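Local coordinates for calcium uptake protein 2, mitochondrial (Homo sapiens, PDB 6LB7) that probably regulates calcium uptake into mitochondria, sensing calcium through an EF-hand that holds a calcium ion in this structure, at residues B[123-126]-B[127-130]; B[243-246]-B[247-251]; B[251-254]-B[255-259]. All coordinates share one frame; numbering follows the deposited sequence.

Interaction 1 comes first from the N terminus, on helix 118-129, the helix that follows the calcium loop. Much later in the chain, interaction 2 finishes helix 239-249, and interaction 3 starts helix 252-264. Each closes no more than single helical turns, so none nests in or crosses another. Interaction 1 stands apart, its nearest atoms about 19 Å from those of interaction 2 and about 20 Å from those of interaction 3. Interactions 2 and 3 share H251 and meet again through F248 CE1 and F255 CD2, 3.6 Å apart, which joins the two successive helices where helix 239-249 gives way to helix 252-264.

Interaction 1 (B[123-126]-B[127-130])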
loop_
_atom_site.group_PDB
_atom_site.type_symbol
_atom_site.label_atom_id
_atom_site.label_comp_id
_atom_site.label_asym_id
_atom_site.label_seq_id
_atom_site.Cartn_x
_atom_site.Cartn_y
_atom_site.Cartn_z
ATOM N N LYS B 123 11.274 -21.780 0.063
ATOM C CA LYS B 123 11.608 -20.635 -0.770
ATOM C C LYS B 123 12.109 -19.454 0.058
ATOM O O LYS B 123 12.969 -18.695 -0.407
ATOM C CB LYS B 123 10.386 -20.224 -1.591
ATOM C CG LYS B 123 10.640 -19.068 -2.560
ATOM C CD LYS B 123 9.348 -18.626 -3.247
ATOM C CE LYS B 123 8.392 -17.952 -2.260
ATOM N NZ LYS B 123 6.965 -17.927 -2.735
ATOM N N LEU B 124 11.582 -19.268 1.275
ATOM C CA LEU B 124 12.055 -18.157 2.104
ATOM C C LEU B 124 13.541 -18.309 2.419
ATOM O O LEU B 124 14.308 -17.340 2.332
ATOM C CB LEU B 124 11.230 -18.067 3.394
ATOM C CG LEU B 124 9.705 -17.915 3.212
ATOM C CD1 LEU B 124 8.967 -17.891 4.544
ATOM C CD2 LEU B 124 9.349 -16.682 2.381
ATOM N N GLN B 125 13.968 -19.528 2.760
ATOM C CA GLN B 125 15.383 -19.785 3.029
ATOM C C GLN B 125 16.228 -19.545 1.786
ATOM O O GLN B 125 17.313 -18.950 1.866
ATOM C CB GLN B 125 15.556 -21.219 3.542
ATOM C CG GLN B 125 17.007 -21.646 3.766
ATOM C CD GLN B 125 17.693 -20.884 4.892
ATOM O OE1 GLN B 125 17.454 -21.152 6.073
ATOM N NE2 GLN B 125 18.563 -19.935 4.532
ATOM N N LYS B 126 15.731 -19.976 0.622
ATOM C CA LYS B 126 16.477 -19.734 -0.609
ATOM C C LYS B 126 16.597 -18.245 -0.908
ATOM O O LYS B 126 17.648 -17.784 -1.364
ATOM C CB LYS B 126 15.817 -20.474 -1.776
ATOM C CG LYS B 126 15.946 -21.968 -1.682
ATOM C CD LYS B 126 15.098 -22.719 -2.708
ATOM C CE LYS B 126 15.257 -24.165 -2.625
ATOM N NZ LYS B 126 15.272 -24.823 -3.934
ATOM N N ILE B 127 15.574 -17.443 -0.601
ATOM C CA ILE B 127 15.719 -15.994 -0.724
ATOM C C ILE B 127 16.856 -15.499 0.169
ATOM O O ILE B 127 17.711 -14.714 -0.258
ATOM C CB ILE B 127 14.388 -15.288 -0.402
ATOM C CG1 ILE B 127 13.328 -15.662 -1.439
ATOM C CG2 ILE B 127 14.575 -13.777 -0.349
ATOM C CD1 ILE B 127 11.914 -15.372 -0.982
ATOM N N ILE B 128 16.902 -15.980 1.412
ATOM C CA ILE B 128 17.926 -15.523 2.347
ATOM C C ILE B 128 19.310 -15.988 1.900
ATOM O O ILE B 128 20.290 -15.239 1.995
ATOM C CB ILE B 128 17.609 -16.010 3.772
ATOM C CG1 ILE B 128 16.282 -15.422 4.280
ATOM C CG2 ILE B 128 18.755 -15.648 4.711
ATOM C CD1 ILE B 128 16.307 -13.948 4.480
ATOM N N SER B 129 19.416 -17.229 1.418
ATOM C CA SER B 129 20.714 -17.749 0.992
ATOM C C SER B 129 21.252 -16.987 -0.211
ATOM O O SER B 129 22.442 -16.661 -0.262
ATOM C CB SER B 129 20.611 -19.241 0.687
ATOM O OG SER B 129 20.428 -19.975 1.891
ATOM N N LYS B 130 20.400 -16.687 -1.186
ATOM C CA LYS B 130 20.826 -15.869 -2.314
ATOM C C LYS B 130 21.141 -14.453 -1.856
ATOM O O LYS B 130 22.228 -13.939 -2.127
ATOM C CB LYS B 130 19.759 -15.837 -3.405
ATOM C CG LYS B 130 20.031 -14.804 -4.492
ATOM C CD LYS B 130 18.890 -14.741 -5.497
ATOM C CE LYS B 130 18.968 -13.491 -6.361
ATOM N NZ LYS B 130 17.705 -13.284 -7.138
#
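I127 folds back along the helix onto the turn before it, and this one side chain supplies most of the apolar contact. With CG1 anti to its own carbonyl carbon (chi1 -65°), the branch runs beside the backbone N and passes K123 O, which is 3.2 Å from CG1. CD1 comes near both neighbours, 4.2 Å from K123 CG and 4.4 Å from L124 CD2. K123 O also accepts a hydrogen bond from the I127 amide N, 2.9 Å away, while CG1 lies beside it.

Q125 acts on another side of the helix. Its chain leaves anti to the backbone N and bends at chi2 (66°), which swings the amide forward over the next turn. There NE2 donates to OG of S129 at 3.2 Å, a somewhat bent bond with the hydroxyl tilted 26° out of the amide plane. The amide chain crosses I128 at about a right angle, and NE2 comes within 4.1 Å of I128 CB.

K126 contributes chiefly through its main chain, its O accepting from K130 N at 3.0 Å. Beyond the two segments, K130 NZ forms a salt bridge with an acidic side chain of another protein's chain, and K123, L124 and I127 each pack on an aromatic side chain of that chain. L124, Q125 and I128 touch T85 of helix 84-94. The arrangement is that of the exiting helix of an EF-hand: the calcium ion is held by D109, D111, N113, M115 and E120, the last of these on this same helix.

Interaction 2 (B[243-246]-B[247-251])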
loop_
_atom_site.group_PDB
_atom_site.type_symbol
_atom_site.label_atom_id
_atom_site.label_comp_id
_atom_site.label_asym_id
_atom_site.label_seq_id
_atom_site.Cartn_x
_atom_site.Cartn_y
_atom_site.Cartn_z
ATOM N N LYS B 243 -5.780 -5.490 23.674
ATOM C CA LYS B 243 -5.725 -6.201 22.397
ATOM C C LYS B 243 -6.332 -5.368 21.272
ATOM O O LYS B 243 -5.810 -5.362 20.150
ATOM C CB LYS B 243 -6.448 -7.556 22.492
ATOM C CG LYS B 243 -5.713 -8.608 23.298
ATOM C CD LYS B 243 -6.545 -9.904 23.451
ATOM C CE LYS B 243 -5.714 -10.970 24.126
ATOM N NZ LYS B 243 -6.407 -12.272 24.291
ATOM N N SER B 244 -7.425 -4.655 21.552
ATOM C CA SER B 244 -8.057 -3.831 20.518
ATOM C C SER B 244 -7.123 -2.728 20.048
ATOM O O SER B 244 -7.060 -2.439 18.850
ATOM C CB SER B 244 -9.359 -3.205 21.023
ATOM O OG SER B 244 -10.246 -4.232 21.398
ATOM N N PHE B 245 -6.413 -2.082 20.979
ATOM C CA PHE B 245 -5.441 -1.081 20.563
ATOM C C PHE B 245 -4.341 -1.699 19.729
ATOM O O PHE B 245 -3.915 -1.110 18.728
ATOM C CB PHE B 245 -4.817 -0.358 21.751
ATOM C CG PHE B 245 -3.977 0.813 21.337
ATOM C CD1 PHE B 245 -4.570 2.051 21.107
ATOM C CD2 PHE B 245 -2.601 0.667 21.129
ATOM C CE1 PHE B 245 -3.806 3.135 20.706
ATOM C CE2 PHE B 245 -1.819 1.746 20.721
ATOM C CZ PHE B 245 -2.435 2.991 20.505
ATOM N N CYS B 246 -3.835 -2.867 20.139
ATOM C CA CYS B 246 -2.768 -3.489 19.363
ATOM C C CYS B 246 -3.236 -3.825 17.955
ATOM O O CYS B 246 -2.472 -3.689 16.995
ATOM C CB CYS B 246 -2.224 -4.736 20.073
ATOM S SG CYS B 246 -1.375 -4.372 21.627
ATOM N N HIS B 247 -4.471 -4.302 17.809
ATOM C CA HIS B 247 -5.000 -4.545 16.465
ATOM C C HIS B 247 -5.070 -3.252 15.656
ATOM O O HIS B 247 -4.789 -3.249 14.449
ATOM C CB HIS B 247 -6.389 -5.184 16.551
ATOM C CG HIS B 247 -6.366 -6.596 17.034
ATOM N ND1 HIS B 247 -7.337 -7.120 17.861
ATOM C CD2 HIS B 247 -5.486 -7.599 16.802
ATOM C CE1 HIS B 247 -7.056 -8.386 18.116
ATOM N NE2 HIS B 247 -5.934 -8.698 17.492
ATOM N N PHE B 248 -5.449 -2.140 16.305
ATOM C CA PHE B 248 -5.473 -0.848 15.621
ATOM C C PHE B 248 -4.087 -0.435 15.116
ATOM O O PHE B 248 -3.975 0.204 14.058
ATOM C CB PHE B 248 -6.073 0.219 16.554
ATOM C CG PHE B 248 -5.579 1.627 16.282
ATOM C CD1 PHE B 248 -6.175 2.406 15.303
ATOM C CD2 PHE B 248 -4.534 2.173 17.027
ATOM C CE1 PHE B 248 -5.722 3.709 15.044
ATOM C CE2 PHE B 248 -4.084 3.473 16.783
ATOM C CZ PHE B 248 -4.691 4.241 15.784
ATOM N N THR B 249 -3.018 -0.790 15.828
ATOM C CA THR B 249 -1.694 -0.407 15.342
ATOM C C THR B 249 -1.325 -1.103 14.025
ATOM O O THR B 249 -0.409 -0.643 13.344
ATOM C CB THR B 249 -0.607 -0.703 16.384
ATOM O OG1 THR B 249 -0.458 -2.126 16.530
ATOM C CG2 THR B 249 -0.963 -0.064 17.741
ATOM N N THR B 250 -2.005 -2.188 13.642
ATOM C CA THR B 250 -1.689 -2.823 12.363
ATOM C C THR B 250 -2.433 -2.184 11.195
ATOM O O THR B 250 -2.196 -2.570 10.045
ATOM C CB THR B 250 -1.969 -4.340 12.389
ATOM O OG1 THR B 250 -3.364 -4.587 12.578
ATOM C CG2 THR B 250 -1.183 -5.036 13.514
ATOM N N HIS B 251 -3.289 -1.193 11.460
ATOM C CA HIS B 251 -3.997 -0.441 10.429
ATOM C C HIS B 251 -3.513 0.999 10.328
ATOM O O HIS B 251 -4.298 1.898 10.026
ATOM C CB HIS B 251 -5.497 -0.468 10.687
ATOM C CG HIS B 251 -6.079 -1.836 10.634
ATOM N ND1 HIS B 251 -6.566 -2.387 9.472
ATOM C CD2 HIS B 251 -6.200 -2.789 11.586
ATOM C CE1 HIS B 251 -7.004 -3.608 9.721
ATOM N NE2 HIS B 251 -6.795 -3.877 10.995
#
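F245 lays one face of its ring against the ring of F248, whose CD2 sits 3.9 Å above that face, displaced toward its rim. The two planes meet at 52° with centroids 5.3 Å apart, so the pair is oblique, neither a stack nor a T. The methyl CG2 of T249 also touches the F245 ring, 3.6 Å from CE2. Both phenylalanines set CG anti to the backbone N, which sends their rings out on the same buried flank, one turn apart. Were F245 replaced by an alanine, the F248 ring and the T249 methyl would probably lose their shared aromatic partner.

On another flank, the H247 ring lies over K243 O, which is 3.1 Å from the ring plane; the carbonyl is bonded instead by the backbone N of H247.

The last turn is closed by two threonines. OG1 of T249 stands between its backbone N and carbonyl carbon (chi1 69°) and from there donates to C246 O at 2.6 Å, a carbonyl that the T249 amide reaches only weakly. T250 repeats the move one residue on: OG1 bonds to a lone pair of H247 O, in the carbonyl plane, at 2.7 Å, and T250 N also bonds to that oxygen. The hydroxyls thus add a second donor to carbonyls near the helix end.

Helix 173-196 runs along one side, where E189 takes the salt bridge from K243 NZ and Q188 touches C246 and H247. F245 meets F207 of helix 204-211 edge-to-face and packs on F311 and L315 of helix 308-320.

Interaction 3 (B[251-254]-B[255-259]); sequences HLED and FAIAM
I257 and E253 pack along the start of helix 252-264: chi1 of -73° turns CG1 of the isoleucine to the side of its own backbone N, and the branch lies against E253 O, 3.5 Å from CG1 and 3.6 Å from CD1. The same oxygen accepts from I257 N, so amide and alkyl branch converge on one carbonyl. Closer still is A256, whose CB rests 3.4 Å from L252 O while its N bonds to that oxygen at 2.8 Å.

H251 lies in the short linker between helix 239-249 and helix 252-264. It holds the N-cap position of the second helix, and F255 N bonds to its O at 3.2 Å. F255 points its ring into the core, edge-to-face with both F248 and F274, and A258 touches A277 of helix 271-282.

The solvent side belongs to the exposed E253; of its side chain, CG comes nearest I257 CD1, at 4.4 Å. D254, I257 and A258 instead each pack on an apolar side chain of another protein's chain, and outside the two segments D254 OD1 forms a salt bridge with a basic side chain of that chain.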
loop_
_atom_site.group_PDB
_atom_site.type_symbol
_atom_site.label_atom_id
_atom_site.label_comp_id
_atom_site.label_asym_id
_atom_site.label_seq_id
_atom_site.Cartn_x
_atom_site.Cartn_y
_atom_site.Cartn_z
ATOM N N HIS B 251 -3.289 -1.193 11.460
ATOM C CA HIS B 251 -3.997 -0.441 10.429
ATOM C C HIS B 251 -3.513 0.999 10.328
ATOM O O HIS B 251 -4.298 1.898 10.026
ATOM C CB HIS B 251 -5.497 -0.468 10.687
ATOM C CG HIS B 251 -6.079 -1.836 10.634
ATOM N ND1 HIS B 251 -6.566 -2.387 9.472
ATOM C CD2 HIS B 251 -6.200 -2.789 11.586
ATOM C CE1 HIS B 251 -7.004 -3.608 9.721
ATOM N NE2 HIS B 251 -6.795 -3.877 10.995
ATOM N N LEU B 252 -2.226 1.229 10.588
ATOM C CA LEU B 252 -1.685 2.585 10.624
ATOM C C LEU B 252 -1.650 3.241 9.255
ATOM O O LEU B 252 -1.607 4.474 9.171
ATOM C CB LEU B 252 -0.262 2.589 11.170
ATOM C CG LEU B 252 -0.092 2.278 12.650
ATOM C CD1 LEU B 252 1.337 2.575 13.101
ATOM C CD2 LEU B 252 -1.110 3.051 13.445
ATOM N N GLU B 253 -1.554 2.446 8.187
ATOM C CA GLU B 253 -1.506 3.022 6.847
ATOM C C GLU B 253 -2.757 3.840 6.572
ATOM O O GLU B 253 -2.675 5.016 6.205
ATOM C CB GLU B 253 -1.340 1.913 5.801
ATOM C CG GLU B 253 -1.336 2.408 4.369
ATOM C CD GLU B 253 -1.360 1.278 3.340
ATOM O OE1 GLU B 253 -1.758 0.141 3.685
ATOM O OE2 GLU B 253 -0.981 1.538 2.177
ATOM N N ASP B 254 -3.928 3.229 6.760
ATOM C CA ASP B 254 -5.182 3.937 6.569
ATOM C C ASP B 254 -5.365 5.025 7.619
ATOM O O ASP B 254 -5.928 6.084 7.327
ATOM C CB ASP B 254 -6.344 2.948 6.614
ATOM C CG ASP B 254 -6.371 2.026 5.398
ATOM O OD1 ASP B 254 -5.541 2.228 4.491
ATOM O OD2 ASP B 254 -7.230 1.120 5.343
ATOM N N PHE B 255 -4.885 4.794 8.843
ATOM C CA PHE B 255 -5.032 5.818 9.872
ATOM C C PHE B 255 -4.234 7.066 9.523
ATOM O O PHE B 255 -4.707 8.190 9.734
ATOM C CB PHE B 255 -4.611 5.278 11.241
ATOM C CG PHE B 255 -4.729 6.297 12.340
ATOM C CD1 PHE B 255 -3.604 6.985 12.786
ATOM C CD2 PHE B 255 -5.976 6.594 12.905
ATOM C CE1 PHE B 255 -3.709 7.942 13.790
ATOM C CE2 PHE B 255 -6.089 7.544 13.919
ATOM C CZ PHE B 255 -4.948 8.224 14.356
ATOM N N ALA B 256 -3.018 6.896 8.998
ATOM C CA ALA B 256 -2.205 8.056 8.631
ATOM C C ALA B 256 -2.814 8.826 7.457
ATOM O O ALA B 256 -2.733 10.062 7.408
ATOM C CB ALA B 256 -0.778 7.622 8.296
ATOM N N ILE B 257 -3.413 8.112 6.494
ATOM C CA ILE B 257 -4.117 8.781 5.400
ATOM C C ILE B 257 -5.277 9.602 5.943
ATOM O O ILE B 257 -5.511 10.734 5.515
ATOM C CB ILE B 257 -4.604 7.753 4.357
ATOM C CG1 ILE B 257 -3.430 7.196 3.539
ATOM C CG2 ILE B 257 -5.661 8.381 3.439
ATOM C CD1 ILE B 257 -3.711 5.837 2.893
ATOM N N ALA B 258 -6.036 9.040 6.886
ATOM C CA ALA B 258 -7.130 9.794 7.477
ATOM C C ALA B 258 -6.606 11.013 8.225
ATOM O O ALA B 258 -7.146 12.116 8.079
ATOM C CB ALA B 258 -7.951 8.890 8.394
ATOM N N MET B 259 -5.513 10.849 8.987
ATOM C CA MET B 259 -4.921 11.989 9.690
ATOM C C MET B 259 -4.489 13.078 8.715
ATOM O O MET B 259 -4.674 14.270 8.988
ATOM C CB MET B 259 -3.724 11.546 10.536
ATOM C CG MET B 259 -4.102 10.783 11.817
ATOM S SD MET B 259 -5.203 11.754 12.882
ATOM C CE MET B 259 -6.725 10.869 12.708
#